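Side-chain contacts in Non-ribosomal peptide synthetase (Methanobrevibacter ruminantium, PDB 6VTJ), which probably releases a peptide from its carrier-bound thioester by NAD(P)H-dependent reduction, the carrier and reductase domains lying in one chain: residues Asn337-Asn342 / Glu359-Ser364; Ile346-Ala351 / Asn427-Gly432; Ala402-Thr405 / Gly409-Glu412. One frame throughout, in Å; residues are numbered along the deposited sequence.

In the fold
Downstream of the carrier domain, the chain runs through most of the Rossmann-type sheet to helix 338-349, which both contact 1 and contact 2 use. Contact 1 closes a loop of 16 residues, tying the start of this helix, beside the phosphopantetheine, to strand 360-365. Contact 2 opens at the other end of the helix before contact 1 has closed, so the two cross; it closes 75 residues later, at the entry to helix 431-435. Within that excursion lies contact 3, three residues between its segments, on the way from helix 396-403 to strand 411-412. Contacts 2 and 3 meet where Ile410 packs on Ile346 and Lys347, and Asn341 of contact 1 touches Gly432 of contact 2.

Contact 1: Asn337-Asn342 / Glu359-Ser364; sequences NAFLNN and EKVDMS. With PNS (4'-phosphopantetheine), chain B.
The Phe339 ring meets Val361 and Met363 at its outer end, both on the same side of its plane and both obliquely, neither squarely over the face nor in line with the edge. In the Rossmann-type reductase fold, helix 338-349 is part of the long connection from strand 313-322 to its parallel neighbour 360-365, and the contact sets the start of the helix against the second strand. With chi1 at 168°, Phe339 CG points opposite the backbone N, which carries the ring from the first turn of the helix toward the strand. There Val361 comes to meet it from the opposite direction, CG1 resting 3.9 Å from Phe339 CE1. Met363 crosses the aromatic side chain at about a right angle; its chain, bent at chi2 and chi3, brings SD to 3.7 Å from Phe339 CZ and 4.5 Å from the ring centroid, a Met-aromatic contact. Asn320 and Met322 of strand 313-322 also touch the ring, while Leu477 and Leu480 of helix 474-485 pack on Met363. With an alanine in place of this phenylalanine, SD of Met363 and CG1 of Val361 would probably lose the surface they share, leaving the methionine end freer to turn. Two residues before Phe339, Asn337 caps the helix: its OD1 accepts from Leu340 N at 2.9 Å, in the carbonyl plane and on a lone pair. The same helix start serves the cofactor arm, for Ala338 N donates to O40 of the 4'-phosphopantetheine at 3.0 Å, nearly straight at 173°.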
loop_
_atom_site.group_PDB
_atom_site.type_symbol
_atom_site.label_atom_id
_atom_site.label_comp_id
_atom_site.label_asym_id
_atom_site.label_seq_id
_atom_site.Cartn_x
_atom_site.Cartn_y
_atom_site.Cartn_z
ATOM N N ASN A 337 5.402 -8.473 -1.120
ATOM C CA ASN A 337 4.279 -7.964 -1.900
ATOM C C ASN A 337 3.130 -8.968 -1.941
ATOM O O ASN A 337 3.325 -10.117 -2.351
ATOM C CB ASN A 337 4.725 -7.653 -3.330
ATOM C CG ASN A 337 3.670 -6.923 -4.098
ATOM O OD1 ASN A 337 2.864 -7.536 -4.812
ATOM N ND2 ASN A 337 3.625 -5.597 -3.929
ATOM N N ALA A 338 1.911 -8.512 -1.607
ATOM C CA ALA A 338 0.768 -9.421 -1.525
ATOM C C ALA A 338 0.285 -9.880 -2.901
ATOM O O ALA A 338 -0.055 -11.059 -3.081
ATOM C CB ALA A 338 -0.375 -8.764 -0.744
ATOM N N PHE A 339 0.231 -8.976 -3.879
ATOM C CA PHE A 339 -0.169 -9.370 -5.231
ATOM C C PHE A 339 0.765 -10.441 -5.791
ATOM O O PHE A 339 0.317 -11.465 -6.331
ATOM C CB PHE A 339 -0.192 -8.129 -6.132
ATOM C CG PHE A 339 -0.319 -8.426 -7.603
ATOM C CD1 PHE A 339 -1.535 -8.775 -8.151
ATOM C CD2 PHE A 339 0.779 -8.337 -8.439
ATOM C CE1 PHE A 339 -1.647 -9.039 -9.506
ATOM C CE2 PHE A 339 0.664 -8.600 -9.777
ATOM C CZ PHE A 339 -0.556 -8.943 -10.312
ATOM N N LEU A 340 2.075 -10.232 -5.656
ATOM C CA LEU A 340 3.013 -11.217 -6.177
ATOM C C LEU A 340 2.968 -12.513 -5.375
ATOM O O LEU A 340 3.130 -13.579 -5.950
ATOM C CB LEU A 340 4.435 -10.645 -6.209
ATOM C CG LEU A 340 4.673 -9.570 -7.285
ATOM C CD1 LEU A 340 6.007 -8.891 -7.091
ATOM C CD2 LEU A 340 4.583 -10.112 -8.681
ATOM N N ASN A 341 2.742 -12.463 -4.060
ATOM C CA ASN A 341 2.702 -13.716 -3.302
ATOM C C ASN A 341 1.459 -14.526 -3.637
ATOM O O ASN A 341 1.489 -15.762 -3.610
ATOM C CB ASN A 341 2.762 -13.440 -1.790
ATOM C CG ASN A 341 4.164 -13.098 -1.310
ATOM O OD1 ASN A 341 5.163 -13.568 -1.863
ATOM N ND2 ASN A 341 4.245 -12.268 -0.282
ATOM N N ASN A 342 0.358 -13.841 -3.945
ATOM C CA ASN A 342 -0.827 -14.516 -4.452
ATOM C C ASN A 342 -0.519 -15.227 -5.767
ATOM O O ASN A 342 -0.871 -16.406 -5.947
ATOM C CB ASN A 342 -1.956 -13.493 -4.605
ATOM C CG ASN A 342 -3.064 -13.975 -5.513
ATOM O OD1 ASN A 342 -3.983 -14.677 -5.071
ATOM N N GLU A 359 -9.935 -11.948 -12.331
ATOM C CA GLU A 359 -9.662 -10.738 -11.569
ATOM C C GLU A 359 -8.692 -9.836 -12.315
ATOM O O GLU A 359 -7.583 -10.254 -12.666
ATOM C CB GLU A 359 -9.106 -11.094 -10.195
ATOM C CG GLU A 359 -8.943 -9.889 -9.296
ATOM C CD GLU A 359 -8.676 -10.275 -7.864
ATOM O OE1 GLU A 359 -7.807 -11.158 -7.631
ATOM O OE2 GLU A 359 -9.338 -9.689 -6.973
ATOM N N LYS A 360 -9.139 -8.610 -12.584
ATOM C CA LYS A 360 -8.355 -7.603 -13.281
ATOM C C LYS A 360 -7.448 -6.861 -12.315
ATOM O O LYS A 360 -7.756 -6.711 -11.130
ATOM C CB LYS A 360 -9.254 -6.566 -13.959
ATOM C CG LYS A 360 -10.401 -7.102 -14.781
ATOM C CD LYS A 360 -9.954 -7.578 -16.129
ATOM C CE LYS A 360 -11.153 -7.760 -17.053
ATOM N NZ LYS A 360 -10.736 -8.409 -18.324
ATOM N N VAL A 361 -6.332 -6.355 -12.836
ATOM C CA VAL A 361 -5.444 -5.542 -12.023
ATOM C C VAL A 361 -4.752 -4.520 -12.906
ATOM O O VAL A 361 -4.508 -4.759 -14.094
ATOM C CB VAL A 361 -4.413 -6.407 -11.267
ATOM C CG1 VAL A 361 -3.251 -6.791 -12.197
ATOM C CG2 VAL A 361 -3.919 -5.654 -10.065
ATOM N N ASP A 362 -4.471 -3.358 -12.316
ATOM C CA ASP A 362 -3.493 -2.428 -12.857
ATOM C C ASP A 362 -2.087 -2.922 -12.550
ATOM O O ASP A 362 -1.812 -3.423 -11.454
ATOM C CB ASP A 362 -3.687 -1.041 -12.248
ATOM C CG ASP A 362 -3.364 -1.009 -10.755
ATOM O OD1 ASP A 362 -4.114 -1.624 -9.957
ATOM O OD2 ASP A 362 -2.362 -0.372 -10.380
ATOM N N MET A 363 -1.206 -2.816 -13.531
ATOM C CA MET A 363 0.224 -3.008 -13.299
ATOM C C MET A 363 0.856 -1.627 -13.440
ATOM O O MET A 363 1.247 -1.197 -14.529
ATOM C CB MET A 363 0.812 -4.030 -14.241
ATOM C CG MET A 363 0.054 -5.359 -14.196
ATOM S SD MET A 363 0.435 -6.366 -12.754
ATOM C CE MET A 363 2.116 -6.873 -13.128
ATOM N N SER A 364 0.925 -0.918 -12.321
ATOM C CA SER A 364 1.426 0.455 -12.305
ATOM C C SER A 364 2.941 0.404 -12.158
ATOM O O SER A 364 3.470 0.324 -11.048
ATOM C CB SER A 364 0.762 1.231 -11.175
ATOM O OG SER A 364 -0.640 1.339 -11.398
HETATM O O23 PNS B . 4.676 -8.003 9.962
HETATM P P24 PNS B . 4.732 -9.152 9.066
HETATM O O26 PNS B . 6.006 -9.468 8.482
HETATM O O27 PNS B . 3.901 -8.725 7.848
HETATM C C28 PNS B . 3.413 -9.639 6.911
HETATM C C29 PNS B . 2.351 -9.043 6.003
HETATM C C30 PNS B . 1.970 -10.081 4.987
HETATM C C31 PNS B . 1.115 -8.704 6.818
HETATM C C32 PNS B . 2.938 -7.814 5.277
HETATM O O33 PNS B . 4.200 -8.157 4.773
HETATM C C34 PNS B . 2.034 -7.273 4.185
HETATM O O35 PNS B . 0.982 -6.810 4.496
HETATM N N36 PNS B . 2.447 -7.329 2.919
HETATM C C37 PNS B . 1.747 -6.816 1.786
HETATM C C38 PNS B . 2.048 -5.368 1.483
HETATM C C39 PNS B . 1.534 -4.955 0.142
HETATM O O40 PNS B . 1.602 -5.669 -0.800
HETATM N N41 PNS B . 1.028 -3.766 0.091
#

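Contact 2: Ile346-Ala351 / Asn427-Gly432; sequences IKKLGA and NENIQG
Lys348 lays its aliphatic chain across the amide of Asn429 at about a right angle. Its CB sits 3.9 Å from Asn429 CG; further along, CG stands 4.1 Å from Asn429 OD1, and CD comes to 3.9 Å from that same oxygen. Bends at chi2 (-76°) and chi4 (53°) curl the chain around the amide oxygen, and NZ ends 4.2 Å from Asn429 OD1, too far for a hydrogen bond. The modelled carboxylate oxygen of Glu428, OE2, is 5.3 Å from Lys348 NZ, so any attraction would be long-range. Asn429 ND2 turns to another partner, Asn425 OD1, and this bond helps fix the rotation of the amide. On the next residue of the helix, CD2 of Leu349 reaches CG2 of Ile430 at 3.9 Å and also brushes Asn429 CB, adding an apolar patch beside the lysine. Both backbones turn here: Asn427 OD1 accepts from Asn429 N at 2.9 Å in an Asx turn, while Gly350, with positive phi, is the C-prime residue of a Schellman motif, its bonds weak, that ends helix 338-349. The contact thus joins the C-terminal end of that helix to the entry of helix 431-435, with Ile421 and Tyr422 of helix 415-423 packing on Leu349 and Ile430 respectively, and strand 351-352 leading away to pair in parallel with strand 411-412.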
loop_
_atom_site.group_PDB
_atom_site.type_symbol
_atom_site.label_atom_id
_atom_site.label_comp_id
_atom_site.label_asym_id
_atom_site.label_seq_id
_atom_site.Cartn_x
_atom_site.Cartn_y
_atom_site.Cartn_z
ATOM N N ILE A 346 -0.540 -19.290 -6.770
ATOM C CA ILE A 346 -1.162 -19.861 -7.964
ATOM C C ILE A 346 -0.152 -20.729 -8.702
ATOM O O ILE A 346 -0.472 -21.829 -9.184
ATOM C CB ILE A 346 -1.736 -18.749 -8.866
ATOM C CG1 ILE A 346 -3.069 -18.246 -8.332
ATOM C CG2 ILE A 346 -1.919 -19.243 -10.272
ATOM C CD1 ILE A 346 -3.543 -16.969 -9.011
ATOM N N LYS A 347 1.097 -20.267 -8.766
ATOM C CA LYS A 347 2.129 -21.061 -9.424
ATOM C C LYS A 347 2.394 -22.362 -8.663
ATOM O O LYS A 347 2.517 -23.427 -9.275
ATOM C CB LYS A 347 3.409 -20.231 -9.577
ATOM C CG LYS A 347 4.533 -20.929 -10.329
ATOM C CD LYS A 347 5.476 -21.634 -9.355
ATOM C CE LYS A 347 6.527 -22.484 -10.060
ATOM N NZ LYS A 347 7.371 -23.220 -9.071
ATOM N N LYS A 348 2.466 -22.300 -7.332
ATOM C CA LYS A 348 2.788 -23.498 -6.556
ATOM C C LYS A 348 1.693 -24.549 -6.701
ATOM O O LYS A 348 1.976 -25.722 -6.961
ATOM C CB LYS A 348 2.999 -23.153 -5.078
ATOM C CG LYS A 348 4.211 -22.262 -4.756
ATOM C CD LYS A 348 5.518 -23.023 -4.825
ATOM C CE LYS A 348 6.666 -22.202 -4.250
ATOM N NZ LYS A 348 6.369 -21.699 -2.875
ATOM N N LEU A 349 0.434 -24.145 -6.536
ATOM C CA LEU A 349 -0.667 -25.056 -6.797
ATOM C C LEU A 349 -0.766 -25.435 -8.266
ATOM O O LEU A 349 -1.366 -26.461 -8.586
ATOM C CB LEU A 349 -1.988 -24.438 -6.340
ATOM C CG LEU A 349 -2.057 -23.799 -4.952
ATOM C CD1 LEU A 349 -3.480 -23.387 -4.586
ATOM C CD2 LEU A 349 -1.503 -24.760 -3.913
ATOM N N GLY A 350 -0.186 -24.649 -9.164
ATOM C CA GLY A 350 -0.390 -24.886 -10.588
ATOM C C GLY A 350 -1.820 -24.709 -11.059
ATOM O O GLY A 350 -2.197 -25.284 -12.079
ATOM N N ALA A 351 -2.631 -23.918 -10.355
ATOM C CA ALA A 351 -4.028 -23.774 -10.744
ATOM C C ALA A 351 -4.607 -22.493 -10.166
ATOM O O ALA A 351 -4.102 -21.945 -9.187
ATOM C CB ALA A 351 -4.865 -24.976 -10.293
ATOM N N ASN A 427 -0.355 -26.206 3.365
ATOM C CA ASN A 427 1.026 -26.042 3.795
ATOM C C ASN A 427 1.570 -24.685 3.345
ATOM O O ASN A 427 0.797 -23.736 3.172
ATOM C CB ASN A 427 1.890 -27.195 3.270
ATOM C CG ASN A 427 1.775 -27.394 1.765
ATOM O OD1 ASN A 427 1.825 -26.438 0.992
ATOM N ND2 ASN A 427 1.647 -28.646 1.342
ATOM N N GLU A 428 2.893 -24.575 3.166
ATOM C CA GLU A 428 3.496 -23.278 2.853
ATOM C C GLU A 428 3.015 -22.751 1.512
ATOM O O GLU A 428 2.973 -21.531 1.304
ATOM C CB GLU A 428 5.024 -23.383 2.847
ATOM C CG GLU A 428 5.548 -24.552 2.006
ATOM C CD GLU A 428 7.066 -24.568 1.863
ATOM O OE2 GLU A 428 7.573 -25.175 0.884
ATOM N N ASN A 429 2.614 -23.657 0.610
ATOM C CA ASN A 429 2.242 -23.287 -0.749
ATOM C C ASN A 429 1.115 -22.262 -0.797
ATOM O O ASN A 429 1.028 -21.503 -1.765
ATOM C CB ASN A 429 1.824 -24.527 -1.529
ATOM C CG ASN A 429 2.983 -25.424 -1.862
ATOM O OD1 ASN A 429 4.141 -25.025 -1.771
ATOM N ND2 ASN A 429 2.675 -26.651 -2.262
ATOM N N ILE A 430 0.223 -22.237 0.197
ATOM C CA ILE A 430 -0.903 -21.311 0.161
ATOM C C ILE A 430 -0.676 -20.099 1.057
ATOM O O ILE A 430 -1.586 -19.262 1.214
ATOM C CB ILE A 430 -2.225 -22.008 0.509
ATOM C CG1 ILE A 430 -2.216 -22.485 1.966
ATOM C CG2 ILE A 430 -2.511 -23.139 -0.495
ATOM C CD1 ILE A 430 -3.580 -22.985 2.464
ATOM N N GLN A 431 0.530 -19.964 1.618
ATOM C CA GLN A 431 0.867 -18.805 2.441
ATOM C C GLN A 431 0.452 -17.508 1.760
ATOM O O GLN A 431 -0.216 -16.658 2.364
ATOM C CB GLN A 431 2.366 -18.798 2.728
ATOM C CG GLN A 431 2.868 -17.513 3.384
ATOM C CD GLN A 431 4.246 -17.688 3.995
ATOM O OE1 GLN A 431 4.483 -18.629 4.750
ATOM N NE2 GLN A 431 5.164 -16.790 3.662
ATOM N N GLY A 432 0.806 -17.372 0.480
ATOM C CA GLY A 432 0.452 -16.226 -0.326
ATOM C C GLY A 432 -0.997 -15.867 -0.129
ATOM O O GLY A 432 -1.301 -14.840 0.500
#

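Contact 3: Ala402-Thr405 / Gly409-Glu412; sequences ALNT and GIEE
Leu403, near the end of helix 396-403, begins the contact by sending CD1 to 4.0 Å from Ile410 CD1, the two side chains crossing at a slant. The contact closes the loop from helix 396-403 to the short strand 411-412, three residues separating its segments, and an asparagine side chain fastens it. Around Leu403 the apolar packing is continued by Phe481 of helix 474-485 and by Ile343 of helix 338-349.

Asn404, next in sequence, carries the polar grip. Its CG lies anti to the carbonyl carbon (chi1 -83°), and the amide is thereby held against the backbone of Ile410, gripping its N and O together. Asn404 ND2 donates to Ile410 O at 2.9 Å and an N-H...O angle of 172°; the acceptor lies in the plane of the amide, and the hydrogen bond falls on a lone pair of the carbonyl. In return Asn404 OD1 accepts from Ile410 N at 2.8 Å, with the donor tilted 21° from the carbonyl plane. This pair of bonds fixes the amide against flipping and satisfies both polar backbone atoms of Ile410. The isoleucine side chain, beyond them, also packs on Ile346 and Lys347 of helix 338-349.

Thr405 OG1 turns back to donate to Ala402 O at 2.9 Å, while Gly409 N lies close to Asn404 OD1, but at an angle too poor for a bond, and donates to a water instead. That water bridges the turn: it accepts from Gly409 N at 3.0 Å and donates to Asn404 O at 2.7 Å.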
loop_
_atom_site.group_PDB
_atom_site.type_symbol
_atom_site.label_atom_id
_atom_site.label_comp_id
_atom_site.label_asym_id
_atom_site.label_seq_id
_atom_site.Cartn_x
_atom_site.Cartn_y
_atom_site.Cartn_z
ATOM N N ALA A 402 1.919 -15.307 -19.285
ATOM C CA ALA A 402 3.341 -14.959 -19.187
ATOM C C ALA A 402 4.124 -15.968 -18.340
ATOM O O ALA A 402 5.251 -16.343 -18.686
ATOM C CB ALA A 402 3.493 -13.553 -18.614
ATOM N N LEU A 403 3.561 -16.401 -17.213
ATOM C CA LEU A 403 4.283 -17.335 -16.352
ATOM C C LEU A 403 4.481 -18.686 -17.033
ATOM O O LEU A 403 5.523 -19.323 -16.865
ATOM C CB LEU A 403 3.546 -17.519 -15.033
ATOM C CG LEU A 403 3.912 -16.516 -13.951
ATOM C CD1 LEU A 403 3.053 -16.785 -12.728
ATOM C CD2 LEU A 403 5.406 -16.595 -13.631
ATOM N N ASN A 404 3.510 -19.137 -17.821
ATOM C CA ASN A 404 3.636 -20.457 -18.437
ATOM C C ASN A 404 4.712 -20.527 -19.520
ATOM O O ASN A 404 5.053 -21.634 -19.952
ATOM C CB ASN A 404 2.294 -20.903 -19.014
ATOM C CG ASN A 404 1.403 -21.515 -17.972
ATOM O OD1 ASN A 404 1.862 -21.863 -16.887
ATOM N ND2 ASN A 404 0.121 -21.658 -18.288
ATOM N N THR A 405 5.253 -19.397 -19.986
ATOM C CA THR A 405 6.384 -19.507 -20.906
ATOM C C THR A 405 7.645 -20.004 -20.207
ATOM O O THR A 405 8.620 -20.344 -20.885
ATOM C CB THR A 405 6.662 -18.171 -21.605
ATOM O OG1 THR A 405 7.234 -17.245 -20.674
ATOM C CG2 THR A 405 5.386 -17.589 -22.180
ATOM N N GLY A 409 3.198 -24.657 -16.379
ATOM C CA GLY A 409 2.008 -25.464 -16.607
ATOM C C GLY A 409 0.799 -25.109 -15.766
ATOM O O GLY A 409 -0.010 -25.994 -15.453
ATOM N N ILE A 410 0.637 -23.832 -15.408
ATOM C CA ILE A 410 -0.490 -23.405 -14.585
ATOM C C ILE A 410 -1.773 -23.448 -15.405
ATOM O O ILE A 410 -1.806 -22.997 -16.556
ATOM C CB ILE A 410 -0.230 -21.993 -14.040
ATOM C CG1 ILE A 410 1.055 -21.972 -13.197
ATOM C CG2 ILE A 410 -1.488 -21.437 -13.304
ATOM C CD1 ILE A 410 1.675 -20.570 -13.086
ATOM N N GLU A 411 -2.841 -23.989 -14.812
ATOM C CA GLU A 411 -4.103 -24.228 -15.509
ATOM C C GLU A 411 -5.237 -23.465 -14.836
ATOM O O GLU A 411 -5.282 -23.360 -13.604
ATOM C CB GLU A 411 -4.453 -25.740 -15.538
ATOM C CG GLU A 411 -3.561 -26.589 -16.459
ATOM C CD GLU A 411 -3.981 -28.060 -16.505
ATOM N N GLU A 412 -6.150 -22.925 -15.640
ATOM C CA GLU A 412 -7.430 -22.464 -15.104
ATOM C C GLU A 412 -8.327 -23.676 -14.906
ATOM O O GLU A 412 -8.540 -24.456 -15.839
ATOM C CB GLU A 412 -8.093 -21.450 -16.029
ATOM C CG GLU A 412 -9.445 -20.896 -15.506
ATOM C CD GLU A 412 -10.074 -19.879 -16.466
ATOM O OE1 GLU A 412 -9.363 -19.369 -17.365
ATOM O OE2 GLU A 412 -11.283 -19.592 -16.328
HETATM O O HOH W 1 3.849 -23.963 -19.229
#